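Metallo-beta-lactamase FIM-1 (Pseudomonas aeruginosa, PDB 6V3Q) probably hydrolyses beta-lactam antibiotics with the help of zinc, opening the lactam to a substituted beta-amino acid, as a class B metallo-beta-lactamase. Local coordinates at residues A[133-138]-A[152-157]; A[139-144]-A[190-195]. One frame throughout, in Å; residues are numbered along the deposited sequence.

Contact 1 of 2, residues A[133-138]-A[152-157]; sequences LHPLVI and VGLPEQ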
loop_
_atom_site.group_PDB
_atom_site.type_symbol
_atom_site.label_atom_id
_atom_site.label_comp_id
_atom_site.label_asym_id
_atom_site.label_seq_id
_atom_site.Cartn_x
_atom_site.Cartn_y
_atom_site.Cartn_z
ATOM N N LEU A 133 -17.110 10.490 -27.241
ATOM C CA LEU A 133 -17.757 9.678 -26.220
ATOM C C LEU A 133 -18.732 10.512 -25.398
ATOM O O LEU A 133 -18.787 10.405 -24.172
ATOM C CB LEU A 133 -16.720 9.013 -25.319
ATOM C CG LEU A 133 -15.889 7.910 -25.972
ATOM C CD1 LEU A 133 -14.937 7.293 -24.964
ATOM C CD2 LEU A 133 -16.802 6.855 -26.571
ATOM N N HIS A 134 -19.512 11.354 -26.073
ATOM C CA HIS A 134 -20.505 12.176 -25.398
ATOM C C HIS A 134 -21.427 11.287 -24.565
ATOM O O HIS A 134 -21.834 10.214 -25.028
ATOM C CB HIS A 134 -21.310 12.977 -26.427
ATOM C CG HIS A 134 -22.147 14.066 -25.832
ATOM N ND1 HIS A 134 -23.457 13.872 -25.446
ATOM C CD2 HIS A 134 -21.862 15.359 -25.556
ATOM C CE1 HIS A 134 -23.942 14.999 -24.959
ATOM N NE2 HIS A 134 -22.995 15.918 -25.015
ATOM N N PRO A 135 -21.791 11.695 -23.337
ATOM C CA PRO A 135 -21.622 13.030 -22.751
ATOM C C PRO A 135 -20.258 13.334 -22.133
ATOM O O PRO A 135 -20.104 14.421 -21.582
ATOM C CB PRO A 135 -22.698 13.060 -21.664
ATOM C CG PRO A 135 -22.968 11.611 -21.316
ATOM C CD PRO A 135 -22.297 10.735 -22.342
ATOM N N LEU A 136 -19.294 12.421 -22.220
ATOM C CA LEU A 136 -17.948 12.753 -21.771
ATOM C C LEU A 136 -17.363 13.835 -22.671
ATOM O O LEU A 136 -17.554 13.822 -23.890
ATOM C CB LEU A 136 -17.028 11.525 -21.787
ATOM C CG LEU A 136 -17.381 10.159 -21.196
ATOM C CD1 LEU A 136 -16.146 9.257 -21.188
ATOM C CD2 LEU A 136 -17.973 10.248 -19.800
ATOM N N VAL A 137 -16.660 14.783 -22.065
ATOM C CA VAL A 137 -15.752 15.659 -22.794
ATOM C C VAL A 137 -14.338 15.190 -22.487
ATOM O O VAL A 137 -13.895 15.234 -21.332
ATOM C CB VAL A 137 -15.945 17.138 -22.426
ATOM C CG1 VAL A 137 -14.853 17.985 -23.072
ATOM C CG2 VAL A 137 -17.313 17.623 -22.877
ATOM N N ILE A 138 -13.645 14.704 -23.508
ATOM C CA ILE A 138 -12.258 14.283 -23.373
ATOM C C ILE A 138 -11.382 15.471 -23.744
ATOM O O ILE A 138 -11.483 16.004 -24.855
ATOM C CB ILE A 138 -11.954 13.064 -24.254
ATOM C CG1 ILE A 138 -12.862 11.891 -23.865
ATOM C CG2 ILE A 138 -10.491 12.673 -24.123
ATOM C CD1 ILE A 138 -12.900 10.779 -24.882
ATOM N N VAL A 152 -10.940 13.579 -18.474
ATOM C CA VAL A 152 -12.321 13.395 -18.905
ATOM C C VAL A 152 -13.215 14.219 -17.993
ATOM O O VAL A 152 -13.122 14.113 -16.766
ATOM C CB VAL A 152 -12.743 11.912 -18.876
ATOM C CG1 VAL A 152 -14.238 11.776 -19.129
ATOM C CG2 VAL A 152 -11.951 11.114 -19.896
ATOM N N GLY A 153 -14.074 15.037 -18.589
ATOM C CA GLY A 153 -15.024 15.844 -17.849
ATOM C C GLY A 153 -16.449 15.413 -18.138
ATOM O O GLY A 153 -16.755 14.927 -19.229
ATOM N N LEU A 154 -17.319 15.579 -17.142
ATOM C CA LEU A 154 -18.759 15.363 -17.278
ATOM C C LEU A 154 -19.437 16.680 -16.915
ATOM O O LEU A 154 -20.002 16.820 -15.819
ATOM C CB LEU A 154 -19.240 14.205 -16.403
ATOM C CG LEU A 154 -19.086 12.788 -16.970
ATOM C CD1 LEU A 154 -19.279 11.721 -15.896
ATOM C CD2 LEU A 154 -20.064 12.571 -18.117
ATOM N N PRO A 155 -19.398 17.671 -17.813
ATOM C CA PRO A 155 -19.874 19.017 -17.447
ATOM C C PRO A 155 -21.341 19.064 -17.056
ATOM O O PRO A 155 -21.718 19.872 -16.196
ATOM C CB PRO A 155 -19.601 19.840 -18.717
ATOM C CG PRO A 155 -18.562 19.065 -19.464
ATOM C CD PRO A 155 -18.874 17.628 -19.188
ATOM N N GLU A 156 -22.179 18.220 -17.661
ATOM C CA GLU A 156 -23.587 18.175 -17.286
ATOM C C GLU A 156 -23.770 17.793 -15.822
ATOM O O GLU A 156 -24.708 18.267 -15.170
ATOM C CB GLU A 156 -24.339 17.196 -18.187
ATOM C CG GLU A 156 -24.805 17.793 -19.503
ATOM C CD GLU A 156 -24.979 16.753 -20.592
ATOM O OE1 GLU A 156 -24.283 16.852 -21.622
ATOM O OE2 GLU A 156 -25.806 15.837 -20.419
ATOM N N GLN A 157 -22.891 16.949 -15.285
ATOM C CA GLN A 157 -22.982 16.503 -13.901
ATOM C C GLN A 157 -21.933 17.138 -12.997
ATOM O O GLN A 157 -21.888 16.815 -11.806
ATOM C CB GLN A 157 -22.874 14.976 -13.824
ATOM C CG GLN A 157 -24.122 14.240 -14.305
ATOM C CD GLN A 157 -23.874 13.415 -15.550
ATOM O OE1 GLN A 157 -23.200 13.861 -16.481
ATOM N NE2 GLN A 157 -24.434 12.213 -15.582
#
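The antiparallel beta hairpin of strands 137-139 and 151-154 is held here by Val-137 and Gly-153, a hydrogen-bonded pair in the smaller sheet of the metallo-beta-lactamase sandwich. Val-137 N donates to Gly-153 O and Gly-153 N to Val-137 O, each at 2.8 Å and nearly straight. In the adjoining non-hydrogen-bonded pair, Ile-138 and Val-152 lie side by side and point the same way, with Ile-138 CG1 4.1 Å from Val-152 CG2. On that same side Leu-136 divides its two methyls: CD1 meets Val-152 CG1 at 3.8 Å, and CD2 meets Leu-154 CD2 at 3.5 Å. Val-137, across from a glycine, has CG2 beside its backbone N and opposite the carbonyl carbon (chi1 173°), which turns this methyl diagonally to Pro-155 CG (3.9 Å). Before the strand, cis Pro-135 closes a type VIa turn through Leu-136 N to Leu-133 O; at this outer end Glu-156 OE1 approaches the His-134 ring obliquely, 3.7 Å from NE2, a contact and not a bond. Inward, Leu-136 reaches Ile-48, Val-50 and Val-41 of the larger sheet, while Ile-138 meets Val-78 in strand 74-78. Strand 129-130 pairs beside Ile-138, and strand 159-161 beside Val-152.

Contact 2 of 2, residues A[139-144]-A[190-195]; sequences FDPGPG and LAVAQR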
loop_
_atom_site.group_PDB
_atom_site.type_symbol
_atom_site.label_atom_id
_atom_site.label_comp_id
_atom_site.label_asym_id
_atom_site.label_seq_id
_atom_site.Cartn_x
_atom_site.Cartn_y
_atom_site.Cartn_z
ATOM N N PHE A 139 -10.528 15.885 -22.815
ATOM C CA PHE A 139 -9.762 17.115 -22.930
ATOM C C PHE A 139 -8.276 16.813 -22.808
ATOM O O PHE A 139 -7.864 16.000 -21.974
ATOM C CB PHE A 139 -10.198 18.113 -21.850
ATOM C CG PHE A 139 -9.466 19.423 -21.892
ATOM C CD1 PHE A 139 -9.687 20.324 -22.920
ATOM C CD2 PHE A 139 -8.571 19.765 -20.892
ATOM C CE1 PHE A 139 -9.013 21.537 -22.958
ATOM C CE2 PHE A 139 -7.896 20.973 -20.924
ATOM C CZ PHE A 139 -8.121 21.859 -21.956
ATOM N N ASP A 140 -7.476 17.470 -23.650
ATOM C CA ASP A 140 -6.027 17.295 -23.661
ATOM C C ASP A 140 -5.364 18.547 -23.103
ATOM O O ASP A 140 -5.290 19.571 -23.800
ATOM C CB ASP A 140 -5.531 17.013 -25.082
ATOM C CG ASP A 140 -4.021 16.840 -25.154
ATOM O OD1 ASP A 140 -3.384 16.594 -24.107
ATOM O OD2 ASP A 140 -3.460 16.956 -26.265
ATOM N N PRO A 141 -4.871 18.526 -21.865
ATOM C CA PRO A 141 -4.304 19.732 -21.253
ATOM C C PRO A 141 -2.808 19.916 -21.450
ATOM O O PRO A 141 -2.269 20.928 -20.988
ATOM C CB PRO A 141 -4.623 19.511 -19.771
ATOM C CG PRO A 141 -4.496 18.034 -19.603
ATOM C CD PRO A 141 -4.924 17.402 -20.913
ATOM N N GLY A 142 -2.129 18.977 -22.101
ATOM C CA GLY A 142 -0.701 19.063 -22.272
ATOM C C GLY A 142 0.039 18.205 -21.267
ATOM O O GLY A 142 -0.559 17.593 -20.377
ATOM N N PRO A 143 1.364 18.148 -21.392
ATOM C CA PRO A 143 2.151 17.271 -20.517
ATOM C C PRO A 143 2.029 17.670 -19.053
ATOM O O PRO A 143 1.891 18.847 -18.713
ATOM C CB PRO A 143 3.585 17.453 -21.030
ATOM C CG PRO A 143 3.433 17.981 -22.427
ATOM C CD PRO A 143 2.197 18.824 -22.397
ATOM N N GLY A 144 2.077 16.664 -18.184
ATOM C CA GLY A 144 2.027 16.865 -16.749
ATOM C C GLY A 144 2.604 15.679 -16.007
ATOM O O GLY A 144 3.827 15.545 -15.906
ATOM N N LEU A 190 -4.028 23.954 -14.437
ATOM C CA LEU A 190 -4.822 25.173 -14.562
ATOM C C LEU A 190 -5.660 25.174 -15.835
ATOM O O LEU A 190 -6.734 25.790 -15.868
ATOM C CB LEU A 190 -3.910 26.400 -14.529
ATOM C CG LEU A 190 -3.147 26.630 -13.223
ATOM C CD1 LEU A 190 -2.396 27.954 -13.258
ATOM C CD2 LEU A 190 -4.097 26.569 -12.028
ATOM N N ALA A 191 -5.189 24.506 -16.889
ATOM C CA ALA A 191 -5.978 24.414 -18.112
ATOM C C ALA A 191 -7.226 23.569 -17.898
ATOM O O ALA A 191 -8.283 23.858 -18.471
ATOM C CB ALA A 191 -5.127 23.841 -19.247
ATOM N N VAL A 192 -7.123 22.517 -17.082
ATOM C CA VAL A 192 -8.291 21.703 -16.768
ATOM C C VAL A 192 -9.277 22.500 -15.928
ATOM O O VAL A 192 -10.486 22.492 -16.185
ATOM C CB VAL A 192 -7.865 20.406 -16.056
ATOM C CG1 VAL A 192 -9.085 19.594 -15.637
ATOM C CG2 VAL A 192 -6.940 19.585 -16.944
ATOM N N ALA A 193 -8.773 23.202 -14.908
ATOM C CA ALA A 193 -9.641 23.993 -14.043
ATOM C C ALA A 193 -10.375 25.075 -14.822
ATOM O O ALA A 193 -11.512 25.423 -14.484
ATOM C CB ALA A 193 -8.825 24.618 -12.912
ATOM N N GLN A 194 -9.745 25.611 -15.866
ATOM C CA GLN A 194 -10.379 26.657 -16.656
ATOM C C GLN A 194 -11.342 26.083 -17.687
ATOM O O GLN A 194 -12.349 26.724 -18.013
ATOM C CB GLN A 194 -9.312 27.515 -17.338
ATOM C CG GLN A 194 -9.849 28.804 -17.933
ATOM C CD GLN A 194 -8.745 29.704 -18.449
ATOM O OE1 GLN A 194 -7.594 29.596 -18.029
ATOM N NE2 GLN A 194 -9.089 30.598 -19.370
ATOM N N ARG A 195 -11.055 24.888 -18.211
ATOM C CA ARG A 195 -11.968 24.264 -19.164
ATOM C C ARG A 195 -13.260 23.821 -18.486
ATOM O O ARG A 195 -14.351 23.987 -19.046
ATOM C CB ARG A 195 -11.282 23.081 -19.848
ATOM C CG ARG A 195 -12.178 22.299 -20.795
ATOM C CD ARG A 195 -12.768 23.189 -21.882
ATOM N NE ARG A 195 -13.549 22.420 -22.845
ATOM C CZ ARG A 195 -14.808 22.041 -22.650
ATOM N NH1 ARG A 195 -15.435 22.353 -21.519
ATOM N NH2 ARG A 195 -15.441 21.345 -23.584
#
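Phe-139 and Arg-195 supply the aromatic part of this contact, a CH-pi interaction in which the aliphatic stem of the arginine, and not its charged end, lies on the ring. Arg-195 CG stands 3.9 Å from the centroid of the Phe-139 ring and 15° off its normal, displaced toward CD1 and CE1, while Arg-195 CB comes to 4.0 Å from Phe-139 CZ. The arginine chain leaves with CG trans to its own N (chi1 176°) and then bends at chi2, and its guanidinium plane ends 68° from that of the ring. Elsewhere on the ring, Phe-139 CE2 lies obliquely 3.8 Å from Ala-191 O, a carbonyl already engaged within the helix by Arg-195 N.

Aliphatic packing follows further along the loop. Pro-141 CB touches Val-192 CG2 at 3.7 Å, the two side chains running side by side, and the methyl of Ala-191 is a looser neighbour, its CB 4.4 Å from Pro-141 CB. Ala-191, Val-192 and Arg-195 share one flank of helix 185-195, which is laid against the smaller sheet in the layered alpha-beta/beta-alpha fold. The loop that it meets leads directly to His-145, a zinc ligand, although the side chain of Pro-141 remains about 13 Å from the bound zinc.

The polar interactions lie within the loop or run from it to other parts of the chain, with no hydrogen bond between the segments. A weak bond from Gly-142 N to Asp-140 OD1 (3.4 Å) forms an Asx turn, Gly-142 O accepts from Asn-149 ND2, and Pro-143 O from His-184 ND1.

The two contacts take up successive pieces of one chain run: contact 1 the turn before strand 137-139 and its first residues, contact 2 the strand's last residue and the loop after it. Contact 1 joins neighbouring strands within one sheet, so paired backbone hydrogen bonds accompany its apolar packing; contact 2 sets helix 185-195 against this run through side chains and a helix carbonyl, without cross-segment hydrogen bonds. Contact 1 runs from a buried side facing the larger sheet to a solvent-facing end at His-134, Pro-155 and Glu-156, whereas no residue touching in contact 2 is fully exposed. The two meet where Arg-195 NH2 packs 3.4 Å from Val-137 CG1.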